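Local coordinates for tyrocidine synthetase 3 (Brevibacillus brevis, PDB 2JGP), which builds part of the peptide antibiotic tyrocidine, this piece pairing a peptidyl carrier domain with the condensation domain that forms a peptide bond, at residues E273-W276 with L277-A281; A257-Q260 with Q261-Q265; V332-A335 with A336-L340; T179-E182 with A183-L186. All coordinates share one frame; numbering follows the deposited sequence.

Four single-turn contacts, each linking residues about four apart on one helix, sample different parts of the condensation domain. Along the chain contact 4 comes first, on helix 180-189, followed by contact 2 on helix 253-263, contact 1 on helix 267-279 and contact 3 on helix 329-345. Contacts 1 and 2 occupy consecutive helices, yet their centres are about 20 Å apart and their nearest atoms about 7 Å. Contact 3 has its centre about 23 Å from that of contact 1 and is wholly buried. Contact 4 is the outlier, about 42 to 51 Å from the others between centres, on a surface helix beside the five-stranded sheet. The set thus runs from buried core to surface crossover.

Contact 1. Residues E273-W276 with L277-A281; sequences EAYW and LQTFA
Tyr275 lays its ring beneath the hydroxyl of Thr279, one turn further along the helix, so that OG1 stands over one face, offset toward the rim and 3.5 Å from Tyr275 CZ. Thr279 OG1 also donates to Tyr275 O at 2.9 Å, above the carbonyl plane. With OG1 anti to its own carbonyl carbon (chi1 -65°), the hydroxyl folds back along the helix to make this bond. Thr279 N reaches Tyr275 O at 3.0 Å from the opposite face, so Tyr275 O takes two donors; the OG1 bond is the familiar way a helical threonine satisfies its hydroxyl.

On another flank Trp276 and Phe280 run side by side, pointing the same way; Phe280 CE1 comes to the edge of the indole, 3.8 Å from Trp276 CE3. Leu277 CD1 rests 3.6 Å from Glu273 CG, apolar carbon against the extended stem of the acid.

Trp276 NE1 donates to His404 O, and the ring of His404 stacks on Tyr275, which also touches Asp400, a ligand of the bound sodium ion, on helix 387-403. Leu277 meets Leu412 on helix 409-415, and Phe280, where helical geometry ends, packs against Ala376 and Arg378 of strand 373-379.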
ATOM      1  N   GLU A 273       0.044 -13.142 -13.212  1.00 48.12           N
ATOM      2  CA  GLU A 273       0.137 -14.312 -12.341  1.00 48.46           C
ATOM      3  C   GLU A 273       1.444 -15.071 -12.538  1.00 48.47           C
ATOM      4  O   GLU A 273       2.115 -15.415 -11.562  1.00 48.48           O
ATOM      5  CB  GLU A 273      -1.039 -15.252 -12.608  1.00 48.72           C
ATOM      6  CG  GLU A 273      -0.977 -16.573 -11.850  1.00 49.38           C
ATOM      7  CD  GLU A 273      -2.218 -17.409 -12.056  1.00 49.89           C
ATOM      8  OE1 GLU A 273      -3.005 -17.538 -11.097  1.00 51.84           O
ATOM      9  OE2 GLU A 273      -2.402 -17.927 -13.180  1.00 49.71           O
ATOM     10  N   ALA A 274       1.787 -15.336 -13.801  1.00 48.84           N
ATOM     11  CA  ALA A 274       2.954 -16.146 -14.160  1.00 48.94           C
ATOM     12  C   ALA A 274       4.229 -15.635 -13.517  1.00 49.19           C
ATOM     13  O   ALA A 274       5.056 -16.430 -13.061  1.00 48.65           O
ATOM     14  CB  ALA A 274       3.121 -16.198 -15.668  1.00 48.90           C
ATOM     15  N   TYR A 275       4.385 -14.311 -13.474  1.00 49.58           N
ATOM     16  CA  TYR A 275       5.545 -13.707 -12.828  1.00 50.06           C
ATOM     17  C   TYR A 275       5.693 -14.182 -11.380  1.00 50.27           C
ATOM     18  O   TYR A 275       6.783 -14.563 -10.957  1.00 50.53           O
ATOM     19  CB  TYR A 275       5.487 -12.172 -12.868  1.00 50.35           C
ATOM     20  CG  TYR A 275       6.591 -11.566 -12.038  1.00 50.43           C
ATOM     21  CD1 TYR A 275       7.877 -11.422 -12.552  1.00 51.10           C
ATOM     22  CD2 TYR A 275       6.367 -11.194 -10.714  1.00 51.18           C
ATOM     23  CE1 TYR A 275       8.894 -10.897 -11.782  1.00 52.09           C
ATOM     24  CE2 TYR A 275       7.379 -10.676  -9.938  1.00 51.50           C
ATOM     25  CZ  TYR A 275       8.636 -10.524 -10.472  1.00 51.82           C
ATOM     26  OH  TYR A 275       9.639 -10.011  -9.686  1.00 54.06           O
ATOM     27  N   TRP A 276       4.591 -14.163 -10.634  1.00 50.28           N
ATOM     28  CA  TRP A 276       4.609 -14.509  -9.220  1.00 50.43           C
ATOM     29  C   TRP A 276       4.778 -16.006  -8.987  1.00 50.79           C
ATOM     30  O   TRP A 276       5.468 -16.417  -8.054  1.00 50.66           O
ATOM     31  CB  TRP A 276       3.339 -13.998  -8.541  1.00 50.53           C
ATOM     32  CG  TRP A 276       3.307 -12.504  -8.503  1.00 50.03           C
ATOM     33  CD1 TRP A 276       2.506 -11.686  -9.233  1.00 50.72           C
ATOM     34  CD2 TRP A 276       4.158 -11.653  -7.732  1.00 50.87           C
ATOM     35  NE1 TRP A 276       2.787 -10.371  -8.948  1.00 50.11           N
ATOM     36  CE2 TRP A 276       3.798 -10.321  -8.029  1.00 50.45           C
ATOM     37  CE3 TRP A 276       5.186 -11.885  -6.810  1.00 50.38           C
ATOM     38  CZ2 TRP A 276       4.427  -9.223  -7.436  1.00 51.25           C
ATOM     39  CZ3 TRP A 276       5.803 -10.799  -6.213  1.00 50.91           C
ATOM     40  CH2 TRP A 276       5.420  -9.479  -6.532  1.00 50.70           C
ATOM     41  N   LEU A 277       4.163 -16.815  -9.843  1.00 51.55           N
ATOM     42  CA  LEU A 277       4.288 -18.267  -9.735  1.00 51.81           C
ATOM     43  C   LEU A 277       5.728 -18.696 -10.007  1.00 52.57           C
ATOM     44  O   LEU A 277       6.257 -19.559  -9.311  1.00 52.69           O
ATOM     45  CB  LEU A 277       3.308 -18.971 -10.677  1.00 51.83           C
ATOM     46  CG  LEU A 277       1.826 -18.672 -10.419  1.00 51.42           C
ATOM     47  CD1 LEU A 277       0.946 -19.571 -11.269  1.00 51.29           C
ATOM     48  CD2 LEU A 277       1.474 -18.809  -8.938  1.00 51.22           C
ATOM     49  N   GLN A 278       6.355 -18.079 -11.007  1.00 53.25           N
ATOM     50  CA  GLN A 278       7.774 -18.300 -11.309  1.00 53.77           C
ATOM     51  C   GLN A 278       8.651 -17.879 -10.133  1.00 54.01           C
ATOM     52  O   GLN A 278       9.522 -18.632  -9.704  1.00 53.73           O
ATOM     53  CB  GLN A 278       8.192 -17.503 -12.555  1.00 54.07           C
ATOM     54  CG  GLN A 278       7.657 -18.058 -13.870  1.00 55.50           C
ATOM     55  CD  GLN A 278       7.614 -17.030 -15.006  1.00 56.83           C
ATOM     56  OE1 GLN A 278       7.041 -17.295 -16.059  1.00 58.17           O
ATOM     57  NE2 GLN A 278       8.207 -15.856 -14.789  1.00 57.98           N
ATOM     58  N   THR A 279       8.416 -16.668  -9.623  1.00 54.19           N
ATOM     59  CA  THR A 279       9.195 -16.118  -8.514  1.00 54.57           C
ATOM     60  C   THR A 279       9.238 -17.047  -7.293  1.00 55.06           C
ATOM     61  O   THR A 279      10.269 -17.137  -6.623  1.00 54.75           O
ATOM     62  CB  THR A 279       8.667 -14.718  -8.088  1.00 54.55           C
ATOM     63  OG1 THR A 279       8.857 -13.784  -9.159  1.00 54.11           O
ATOM     64  CG2 THR A 279       9.388 -14.204  -6.841  1.00 54.40           C
ATOM     65  N   PHE A 280       8.132 -17.739  -7.017  1.00 55.76           N
ATOM     66  CA  PHE A 280       8.035 -18.630  -5.853  1.00 56.46           C
ATOM     67  C   PHE A 280       7.864 -20.105  -6.244  1.00 57.24           C
ATOM     68  O   PHE A 280       7.239 -20.878  -5.517  1.00 57.40           O
ATOM     69  CB  PHE A 280       6.883 -18.176  -4.948  1.00 56.44           C
ATOM     70  CG  PHE A 280       7.058 -16.789  -4.404  1.00 56.09           C
ATOM     71  CD1 PHE A 280       6.284 -15.737  -4.866  1.00 56.14           C
ATOM     72  CD2 PHE A 280       8.017 -16.530  -3.436  1.00 56.33           C
ATOM     73  CE1 PHE A 280       6.454 -14.456  -4.363  1.00 56.03           C
ATOM     74  CE2 PHE A 280       8.196 -15.254  -2.936  1.00 55.79           C
ATOM     75  CZ  PHE A 280       7.416 -14.215  -3.400  1.00 56.06           C
ATOM     76  N   ALA A 281       8.441 -20.492  -7.378  1.00 58.28           N
ATOM     77  CA  ALA A 281       8.304 -21.853  -7.899  1.00 59.30           C
ATOM     78  C   ALA A 281       9.165 -22.861  -7.135  1.00 60.31           C
ATOM     79  O   ALA A 281       8.789 -24.030  -6.988  1.00 60.47           O
ATOM     80  CB  ALA A 281       8.652 -21.884  -9.377  1.00 59.28           C
TER

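Contact 2. Residues A257-Q260 with Q261-Q265; sequences AVWQ and QEFSQ
Phe263 starts its contact with Trp259 at CB, which lies over the five-membered ring of the indole, 4.1 Å from its centroid, in a CH-pi contact. The next atom, Phe263 CG, is 3.6 Å from Trp259 CZ2, and CD1 and CD2 straddle the same carbon, CD1 at 3.7 Å from Trp259 CZ2. Beyond them the phenyl ring slides past the rim of the six-membered ring as an offset stack, the planes inclined by 24°. Both side chains send CG anti to the backbone N (chi1 166° for Trp259 and -176° for Phe263), which leaves them side by side and pointing the same way.

An i, i+4 aromatic pair lines one flank of helix 253-263. Its backbone counterpart is the bond from Phe263 N to Trp259 O, 2.7 Å long. The indole is fixed from outside as well, since Trp259 NE1 donates to Val85 O, while the phenyl ring of Phe263 meets that of Phe86 and touches Ala268 and Gln272 of helix 267-279.

On a more exposed flank the carboxylate of Glu262 swings back along the helix, OE1 3.7 Å from Val258 CG1. Beyond Phe263, Ser264 OG donates to Gln261 O in an unusually short bond.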
ATOM      1  N   ALA A 257     -13.955  -2.735  -9.460  1.00 59.88           N
ATOM      2  CA  ALA A 257     -14.329  -4.130  -9.168  1.00 59.66           C
ATOM      3  C   ALA A 257     -14.795  -4.909 -10.406  1.00 59.23           C
ATOM      4  O   ALA A 257     -14.412  -6.070 -10.610  1.00 58.75           O
ATOM      5  CB  ALA A 257     -15.397  -4.180  -8.066  1.00 59.59           C
ATOM      6  N   VAL A 258     -15.613  -4.270 -11.235  1.00 59.24           N
ATOM      7  CA  VAL A 258     -16.050  -4.884 -12.486  1.00 59.29           C
ATOM      8  C   VAL A 258     -14.847  -5.124 -13.397  1.00 59.22           C
ATOM      9  O   VAL A 258     -14.720  -6.196 -13.987  1.00 58.95           O
ATOM     10  CB  VAL A 258     -17.111  -4.036 -13.214  1.00 59.09           C
ATOM     11  CG1 VAL A 258     -17.396  -4.613 -14.596  1.00 59.23           C
ATOM     12  CG2 VAL A 258     -18.398  -3.984 -12.390  1.00 59.15           C
ATOM     13  N   TRP A 259     -13.962  -4.133 -13.502  1.00 59.78           N
ATOM     14  CA  TRP A 259     -12.737  -4.293 -14.289  1.00 60.10           C
ATOM     15  C   TRP A 259     -11.905  -5.468 -13.784  1.00 60.00           C
ATOM     16  O   TRP A 259     -11.449  -6.291 -14.573  1.00 59.81           O
ATOM     17  CB  TRP A 259     -11.869  -3.018 -14.298  1.00 60.51           C
ATOM     18  CG  TRP A 259     -10.495  -3.320 -14.810  1.00 60.13           C
ATOM     19  CD1 TRP A 259     -10.113  -3.427 -16.113  1.00 60.42           C
ATOM     20  CD2 TRP A 259      -9.339  -3.647 -14.026  1.00 61.35           C
ATOM     21  NE1 TRP A 259      -8.787  -3.773 -16.192  1.00 60.42           N
ATOM     22  CE2 TRP A 259      -8.286  -3.916 -14.927  1.00 61.33           C
ATOM     23  CE3 TRP A 259      -9.089  -3.729 -12.648  1.00 61.85           C
ATOM     24  CZ2 TRP A 259      -7.003  -4.258 -14.497  1.00 61.79           C
ATOM     25  CZ3 TRP A 259      -7.811  -4.070 -12.220  1.00 61.00           C
ATOM     26  CH2 TRP A 259      -6.786  -4.327 -13.141  1.00 61.25           C
ATOM     27  N   GLN A 260     -11.708  -5.556 -12.472  1.00 60.48           N
ATOM     28  CA  GLN A 260     -10.872  -6.617 -11.919  1.00 60.68           C
ATOM     29  C   GLN A 260     -11.429  -7.997 -12.287  1.00 61.17           C
ATOM     30  O   GLN A 260     -10.673  -8.908 -12.639  1.00 60.72           O
ATOM     31  CB  GLN A 260     -10.730  -6.460 -10.403  1.00 60.76           C
ATOM     32  CG  GLN A 260      -9.628  -7.303  -9.786  1.00 60.40           C
ATOM     33  CD  GLN A 260      -9.690  -7.278  -8.279  1.00 61.57           C
ATOM     34  OE1 GLN A 260     -10.704  -7.658  -7.698  1.00 60.58           O
ATOM     35  NE2 GLN A 260      -8.613  -6.816  -7.634  1.00 59.92           N
ATOM     36  N   GLN A 261     -12.754  -8.147 -12.242  1.00 61.68           N
ATOM     37  CA  GLN A 261     -13.383  -9.418 -12.631  1.00 62.49           C
ATOM     38  C   GLN A 261     -13.174  -9.734 -14.117  1.00 62.62           C
ATOM     39  O   GLN A 261     -12.803 -10.852 -14.470  1.00 62.68           O
ATOM     40  CB  GLN A 261     -14.876  -9.406 -12.318  1.00 63.12           C
ATOM     41  CG  GLN A 261     -15.564 -10.730 -12.607  1.00 64.61           C
ATOM     42  CD  GLN A 261     -17.042 -10.674 -12.332  1.00 67.90           C
ATOM     43  OE1 GLN A 261     -17.765  -9.869 -12.924  1.00 69.86           O
ATOM     44  NE2 GLN A 261     -17.508 -11.538 -11.438  1.00 68.72           N
ATOM     45  N   GLU A 262     -13.419  -8.754 -14.980  1.00 62.76           N
ATOM     46  CA  GLU A 262     -13.180  -8.914 -16.415  1.00 63.42           C
ATOM     47  C   GLU A 262     -11.720  -9.244 -16.685  1.00 63.10           C
ATOM     48  O   GLU A 262     -11.413 -10.169 -17.437  1.00 62.63           O
ATOM     49  CB  GLU A 262     -13.552  -7.641 -17.174  1.00 63.81           C
ATOM     50  CG  GLU A 262     -15.046  -7.358 -17.205  1.00 66.19           C
ATOM     51  CD  GLU A 262     -15.373  -5.965 -17.712  1.00 68.96           C
ATOM     52  OE1 GLU A 262     -16.554  -5.723 -18.033  1.00 71.17           O
ATOM     53  OE2 GLU A 262     -14.457  -5.113 -17.784  1.00 71.21           O
ATOM     54  N   PHE A 263     -10.830  -8.479 -16.051  1.00 62.96           N
ATOM     55  CA  PHE A 263      -9.393  -8.637 -16.237  1.00 63.10           C
ATOM     56  C   PHE A 263      -8.919 -10.042 -15.879  1.00 63.59           C
ATOM     57  O   PHE A 263      -8.023 -10.580 -16.529  1.00 63.41           O
ATOM     58  CB  PHE A 263      -8.641  -7.607 -15.394  1.00 62.99           C
ATOM     59  CG  PHE A 263      -7.161  -7.637 -15.591  1.00 62.21           C
ATOM     60  CD1 PHE A 263      -6.601  -7.195 -16.784  1.00 62.37           C
ATOM     61  CD2 PHE A 263      -6.323  -8.104 -14.589  1.00 61.41           C
ATOM     62  CE1 PHE A 263      -5.239  -7.226 -16.973  1.00 62.30           C
ATOM     63  CE2 PHE A 263      -4.956  -8.133 -14.775  1.00 61.70           C
ATOM     64  CZ  PHE A 263      -4.414  -7.689 -15.967  1.00 61.99           C
ATOM     65  N   SER A 264      -9.541 -10.634 -14.860  1.00 64.02           N
ATOM     66  CA  SER A 264      -9.159 -11.958 -14.377  1.00 64.70           C
ATOM     67  C   SER A 264      -9.223 -13.042 -15.458  1.00 65.00           C
ATOM     68  O   SER A 264      -8.564 -14.076 -15.331  1.00 65.51           O
ATOM     69  CB  SER A 264     -10.042 -12.368 -13.196  1.00 64.85           C
ATOM     70  OG  SER A 264     -11.332 -12.746 -13.644  1.00 65.27           O
ATOM     71  N   GLN A 265     -10.007 -12.802 -16.511  1.00 65.23           N
ATOM     72  CA  GLN A 265     -10.162 -13.747 -17.626  1.00 65.39           C
ATOM     73  C   GLN A 265      -9.240 -13.466 -18.817  1.00 64.51           C
ATOM     74  O   GLN A 265      -9.371 -14.103 -19.860  1.00 64.07           O
ATOM     75  CB  GLN A 265     -11.622 -13.747 -18.114  1.00 66.10           C
ATOM     76  CG  GLN A 265     -12.515 -14.776 -17.433  1.00 68.57           C
ATOM     77  CD  GLN A 265     -12.773 -14.470 -15.982  1.00 71.88           C
ATOM     78  OE1 GLN A 265     -12.675 -15.353 -15.125  1.00 74.14           O
ATOM     79  NE2 GLN A 265     -13.116 -13.217 -15.688  1.00 74.42           N
TER

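Contact 3. Residues V332-A335 with A336-L340; sequences VLLA and AYNVL
Leu334 O is gripped by two donors of one residue, Asn338. The backbone N of Asn338 approaches Leu334 O at 2.9 Å, the ordinary helical bond, while the side-chain ND2 reaches Leu334 O at 2.8 Å. They arrive from opposite faces of the carbonyl plane. The hydrogen bond from Asn338 ND2 is almost straight, N-H...O 176°, and the acceptor lies in the amide plane of Asn338, although ND2 stands well above the plane of the carbonyl. A chi1 of -85° turns the amide back toward the preceding turn.

Leu334 also receives the amide on its apolar side: the two side chains run alongside each other, with Leu334 CD1 3.5 Å from Asn338 ND2. The pair lies in helix 329-345, buried here within the condensation domain, which belongs to the CoA-dependent acyltransferase clan. The buried polar amide has Phe390 of helix 387-403 and Ile350 and Val352 of strand 350-356 around it, and the carbonyl one turn back gives one of its N-H groups a partner.

Tyr337 leads its ring away from this turn, and its OH bonds to Thr430 OG1. Leu333 and Ala336 both touch Phe499 of helix 489-508.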
ATOM      1  N   VAL A 332      16.574   1.749  -1.287  1.00 56.28           N
ATOM      2  CA  VAL A 332      17.799   1.718  -0.487  1.00 55.53           C
ATOM      3  C   VAL A 332      17.488   1.152   0.900  1.00 55.52           C
ATOM      4  O   VAL A 332      18.157   0.236   1.378  1.00 54.85           O
ATOM      5  CB  VAL A 332      18.409   3.132  -0.356  1.00 55.75           C
ATOM      6  CG1 VAL A 332      19.538   3.150   0.687  1.00 55.50           C
ATOM      7  CG2 VAL A 332      18.909   3.633  -1.722  1.00 54.82           C
ATOM      8  N   LEU A 333      16.445   1.690   1.522  1.00 55.37           N
ATOM      9  CA  LEU A 333      16.011   1.239   2.848  1.00 55.21           C
ATOM     10  C   LEU A 333      15.537  -0.220   2.850  1.00 55.22           C
ATOM     11  O   LEU A 333      15.848  -0.979   3.776  1.00 55.10           O
ATOM     12  CB  LEU A 333      14.908   2.146   3.376  1.00 55.06           C
ATOM     13  CG  LEU A 333      15.261   3.615   3.570  1.00 54.99           C
ATOM     14  CD1 LEU A 333      14.019   4.398   3.955  1.00 54.55           C
ATOM     15  CD2 LEU A 333      16.358   3.782   4.605  1.00 55.75           C
ATOM     16  N   LEU A 334      14.783  -0.614   1.826  1.00 55.52           N
ATOM     17  CA  LEU A 334      14.362  -2.009   1.702  1.00 55.74           C
ATOM     18  C   LEU A 334      15.576  -2.916   1.567  1.00 55.69           C
ATOM     19  O   LEU A 334      15.628  -3.996   2.160  1.00 55.73           O
ATOM     20  CB  LEU A 334      13.428  -2.202   0.500  1.00 56.12           C
ATOM     21  CG  LEU A 334      12.970  -3.640   0.213  1.00 56.47           C
ATOM     22  CD1 LEU A 334      12.264  -4.259   1.434  1.00 57.15           C
ATOM     23  CD2 LEU A 334      12.072  -3.657  -1.019  1.00 57.06           C
ATOM     24  N   ALA A 335      16.547  -2.476   0.769  1.00 55.88           N
ATOM     25  CA  ALA A 335      17.793  -3.202   0.602  1.00 55.91           C
ATOM     26  C   ALA A 335      18.516  -3.342   1.944  1.00 55.96           C
ATOM     27  O   ALA A 335      18.936  -4.434   2.312  1.00 56.60           O
ATOM     28  CB  ALA A 335      18.684  -2.495  -0.424  1.00 55.59           C
ATOM     29  N   ALA A 336      18.646  -2.234   2.675  1.00 56.05           N
ATOM     30  CA  ALA A 336      19.288  -2.239   3.993  1.00 56.35           C
ATOM     31  C   ALA A 336      18.523  -3.124   4.978  1.00 56.37           C
ATOM     32  O   ALA A 336      19.115  -3.796   5.822  1.00 56.83           O
ATOM     33  CB  ALA A 336      19.396  -0.814   4.545  1.00 56.14           C
ATOM     34  N   TYR A 337      17.201  -3.122   4.861  1.00 56.69           N
ATOM     35  CA  TYR A 337      16.375  -3.946   5.727  1.00 56.69           C
ATOM     36  C   TYR A 337      16.626  -5.429   5.445  1.00 56.72           C
ATOM     37  O   TYR A 337      16.772  -6.220   6.377  1.00 57.23           O
ATOM     38  CB  TYR A 337      14.900  -3.572   5.569  1.00 56.97           C
ATOM     39  CG  TYR A 337      13.981  -4.316   6.505  1.00 56.77           C
ATOM     40  CD1 TYR A 337      14.153  -4.240   7.883  1.00 56.99           C
ATOM     41  CD2 TYR A 337      12.933  -5.087   6.014  1.00 57.19           C
ATOM     42  CE1 TYR A 337      13.308  -4.927   8.751  1.00 56.96           C
ATOM     43  CE2 TYR A 337      12.085  -5.776   6.876  1.00 57.40           C
ATOM     44  CZ  TYR A 337      12.276  -5.685   8.240  1.00 57.04           C
ATOM     45  OH  TYR A 337      11.444  -6.368   9.100  1.00 58.15           O
ATOM     46  N   ASN A 338      16.716  -5.801   4.171  1.00 56.60           N
ATOM     47  CA  ASN A 338      17.060  -7.181   3.806  1.00 56.84           C
ATOM     48  C   ASN A 338      18.405  -7.670   4.364  1.00 56.94           C
ATOM     49  O   ASN A 338      18.519  -8.824   4.794  1.00 56.70           O
ATOM     50  CB  ASN A 338      17.041  -7.380   2.292  1.00 56.74           C
ATOM     51  CG  ASN A 338      15.663  -7.698   1.768  1.00 56.49           C
ATOM     52  OD1 ASN A 338      15.339  -8.861   1.521  1.00 56.95           O
ATOM     53  ND2 ASN A 338      14.845  -6.672   1.597  1.00 55.07           N
ATOM     54  N   VAL A 339      19.423  -6.812   4.353  1.00 57.31           N
ATOM     55  CA  VAL A 339      20.721  -7.200   4.936  1.00 57.77           C
ATOM     56  C   VAL A 339      20.641  -7.310   6.470  1.00 57.70           C
ATOM     57  O   VAL A 339      21.264  -8.191   7.062  1.00 57.79           O
ATOM     58  CB  VAL A 339      21.929  -6.323   4.456  1.00 58.19           C
ATOM     59  CG1 VAL A 339      21.494  -5.000   3.854  1.00 59.39           C
ATOM     60  CG2 VAL A 339      22.966  -6.122   5.573  1.00 57.72           C
ATOM     61  N   LEU A 340      19.842  -6.444   7.094  1.00 57.52           N
ATOM     62  CA  LEU A 340      19.573  -6.519   8.534  1.00 57.61           C
ATOM     63  C   LEU A 340      18.991  -7.886   8.897  1.00 57.22           C
ATOM     64  O   LEU A 340      19.499  -8.574   9.786  1.00 57.09           O
ATOM     65  CB  LEU A 340      18.592  -5.418   8.949  1.00 57.77           C
ATOM     66  CG  LEU A 340      18.550  -4.887  10.395  1.00 59.17           C
ATOM     67  CD1 LEU A 340      17.115  -4.664  10.829  1.00 58.47           C
ATOM     68  CD2 LEU A 340      19.284  -5.741  11.403  1.00 59.86           C
TER

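Contact 4. Residues T179-E182 with A183-L186; sequences TEEE and AREL. Unlike the reference sequence in segment 179-182: Glu181 (reference Gln).
Charge pairing links Arg184 to two glutamates at the start of helix 180-189. Glu180 OE2 and Arg184 NH2 form a salt bridge at 3.1 Å, the carboxylate and guanidinium planes inclined by 26°. The acid arrives fully extended, with CG anti to its backbone N (chi1 -171°), and its other oxygen, OE1, bridges to Arg213. From the neighbouring position Glu181, which differs from the reference sequence, bends at chi2 and brings OE1 to 3.8 Å from Arg184 NH1, a long salt bridge. The two acids probably favour the charged form of Arg184, Glu181 contributing more weakly.

Carbon-to-polar contacts between the same chains accompany the network. Glu180 CG lies 3.6 Å from Arg184 NH1, and the arginine's methylene CD lies 3.6 Å from Glu181 OE2.

Hydrogen bonds from the main chain supply the rest. Thr179 occupies the N-cap without capping through its hydroxyl; its backbone N donates to Glu182 OE1 at 3.0 Å, from above the carboxylate plane, which is only the reciprocal half of a capping box. Ala183 N bonds to Thr179 O at 2.9 Å, starting the helical ladder.

The helix is the crossover of a beta-alpha-beta unit between strands 174-177 and 202-210: Ala183 packs onto Leu207 and Ile209 of the second strand, Glu180 and Arg184 both touch Phe452, and Glu181 and Glu182 are exposed.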
ATOM      1  N   THR A 179     -17.367  13.272  30.376  1.00 67.61           N
ATOM      2  CA  THR A 179     -16.069  13.720  30.879  1.00 68.31           C
ATOM      3  C   THR A 179     -14.976  13.281  29.908  1.00 68.68           C
ATOM      4  O   THR A 179     -15.172  12.339  29.137  1.00 68.68           O
ATOM      5  CB  THR A 179     -15.778  13.130  32.276  1.00 68.31           C
ATOM      6  OG1 THR A 179     -16.754  13.611  33.212  1.00 69.20           O
ATOM      7  CG2 THR A 179     -14.386  13.527  32.765  1.00 68.81           C
ATOM      8  N   GLU A 180     -13.835  13.967  29.929  1.00 69.20           N
ATOM      9  CA  GLU A 180     -12.702  13.564  29.095  1.00 69.64           C
ATOM     10  C   GLU A 180     -12.278  12.127  29.399  1.00 69.99           C
ATOM     11  O   GLU A 180     -12.081  11.325  28.483  1.00 69.67           O
ATOM     12  CB  GLU A 180     -11.514  14.514  29.274  1.00 69.77           C
ATOM     13  CG  GLU A 180     -10.395  14.270  28.274  1.00 70.31           C
ATOM     14  CD  GLU A 180      -9.215  15.199  28.444  1.00 70.92           C
ATOM     15  OE1 GLU A 180      -9.284  16.132  29.271  1.00 72.58           O
ATOM     16  OE2 GLU A 180      -8.210  15.001  27.738  1.00 72.15           O
ATOM     17  N   GLU A 181     -12.150  11.804  30.685  1.00 70.43           N
ATOM     18  CA  GLU A 181     -11.768  10.451  31.103  1.00 70.90           C
ATOM     19  C   GLU A 181     -12.813   9.411  30.688  1.00 71.02           C
ATOM     20  O   GLU A 181     -12.459   8.306  30.282  1.00 71.16           O
ATOM     21  CB  GLU A 181     -11.529  10.387  32.619  1.00 71.08           C
ATOM     22  CG  GLU A 181     -10.627   9.231  33.050  1.00 71.76           C
ATOM     23  CD  GLU A 181      -9.195   9.395  32.568  1.00 72.73           C
ATOM     24  OE1 GLU A 181      -8.538  10.376  32.982  1.00 73.54           O
ATOM     25  OE2 GLU A 181      -8.725   8.551  31.774  1.00 73.37           O
ATOM     26  N   GLU A 182     -14.094   9.766  30.783  1.00 71.18           N
ATOM     27  CA  GLU A 182     -15.169   8.906  30.276  1.00 71.41           C
ATOM     28  C   GLU A 182     -15.049   8.702  28.763  1.00 71.63           C
ATOM     29  O   GLU A 182     -15.315   7.613  28.253  1.00 71.70           O
ATOM     30  CB  GLU A 182     -16.542   9.492  30.615  1.00 71.37           C
ATOM     31  CG  GLU A 182     -16.884   9.464  32.096  1.00 71.41           C
ATOM     32  CD  GLU A 182     -18.212  10.135  32.415  1.00 71.41           C
ATOM     33  OE1 GLU A 182     -18.714  10.916  31.576  1.00 71.04           O
ATOM     34  OE2 GLU A 182     -18.755   9.877  33.513  1.00 71.23           O
ATOM     35  N   ALA A 183     -14.649   9.752  28.047  1.00 71.86           N
ATOM     36  CA  ALA A 183     -14.448   9.661  26.603  1.00 72.02           C
ATOM     37  C   ALA A 183     -13.366   8.637  26.253  1.00 72.33           C
ATOM     38  O   ALA A 183     -13.496   7.908  25.271  1.00 71.95           O
ATOM     39  CB  ALA A 183     -14.100  11.027  26.019  1.00 71.88           C
ATOM     40  N   ARG A 184     -12.311   8.582  27.065  1.00 72.78           N
ATOM     41  CA  ARG A 184     -11.206   7.648  26.837  1.00 73.29           C
ATOM     42  C   ARG A 184     -11.634   6.179  26.872  1.00 73.43           C
ATOM     43  O   ARG A 184     -11.142   5.380  26.076  1.00 73.32           O
ATOM     44  CB  ARG A 184     -10.071   7.882  27.841  1.00 73.43           C
ATOM     45  CG  ARG A 184      -9.292   9.161  27.597  1.00 74.43           C
ATOM     46  CD  ARG A 184      -7.932   9.130  28.280  1.00 75.62           C
ATOM     47  NE  ARG A 184      -7.134  10.311  27.951  1.00 76.41           N
ATOM     48  CZ  ARG A 184      -7.252  11.506  28.529  1.00 77.43           C
ATOM     49  NH1 ARG A 184      -8.144  11.720  29.497  1.00 77.84           N
ATOM     50  NH2 ARG A 184      -6.465  12.501  28.134  1.00 77.85           N
ATOM     51  N   GLU A 185     -12.544   5.825  27.779  1.00 73.63           N
ATOM     52  CA  GLU A 185     -13.042   4.444  27.847  1.00 73.94           C
ATOM     53  C   GLU A 185     -14.102   4.205  26.770  1.00 73.64           C
ATOM     54  O   GLU A 185     -14.117   3.149  26.133  1.00 73.65           O
ATOM     55  CB  GLU A 185     -13.625   4.114  29.227  1.00 74.33           C
ATOM     56  CG  GLU A 185     -13.319   2.687  29.786  1.00 75.87           C
ATOM     57  CD  GLU A 185     -12.767   1.687  28.763  1.00 77.44           C
ATOM     58  OE1 GLU A 185     -11.570   1.337  28.882  1.00 78.74           O
ATOM     59  OE2 GLU A 185     -13.510   1.242  27.854  1.00 78.07           O
ATOM     60  N   LEU A 186     -14.985   5.181  26.566  1.00 73.08           N
ATOM     61  CA  LEU A 186     -16.024   5.059  25.536  1.00 72.56           C
ATOM     62  C   LEU A 186     -15.444   4.732  24.173  1.00 72.00           C
ATOM     63  O   LEU A 186     -15.917   3.817  23.502  1.00 72.08           O
ATOM     64  CB  LEU A 186     -16.859   6.337  25.420  1.00 72.56           C
ATOM     65  CG  LEU A 186     -18.176   6.387  26.182  1.00 72.75           C
ATOM     66  CD1 LEU A 186     -18.912   7.660  25.800  1.00 73.96           C
ATOM     67  CD2 LEU A 186     -19.046   5.173  25.901  1.00 72.41           C
TER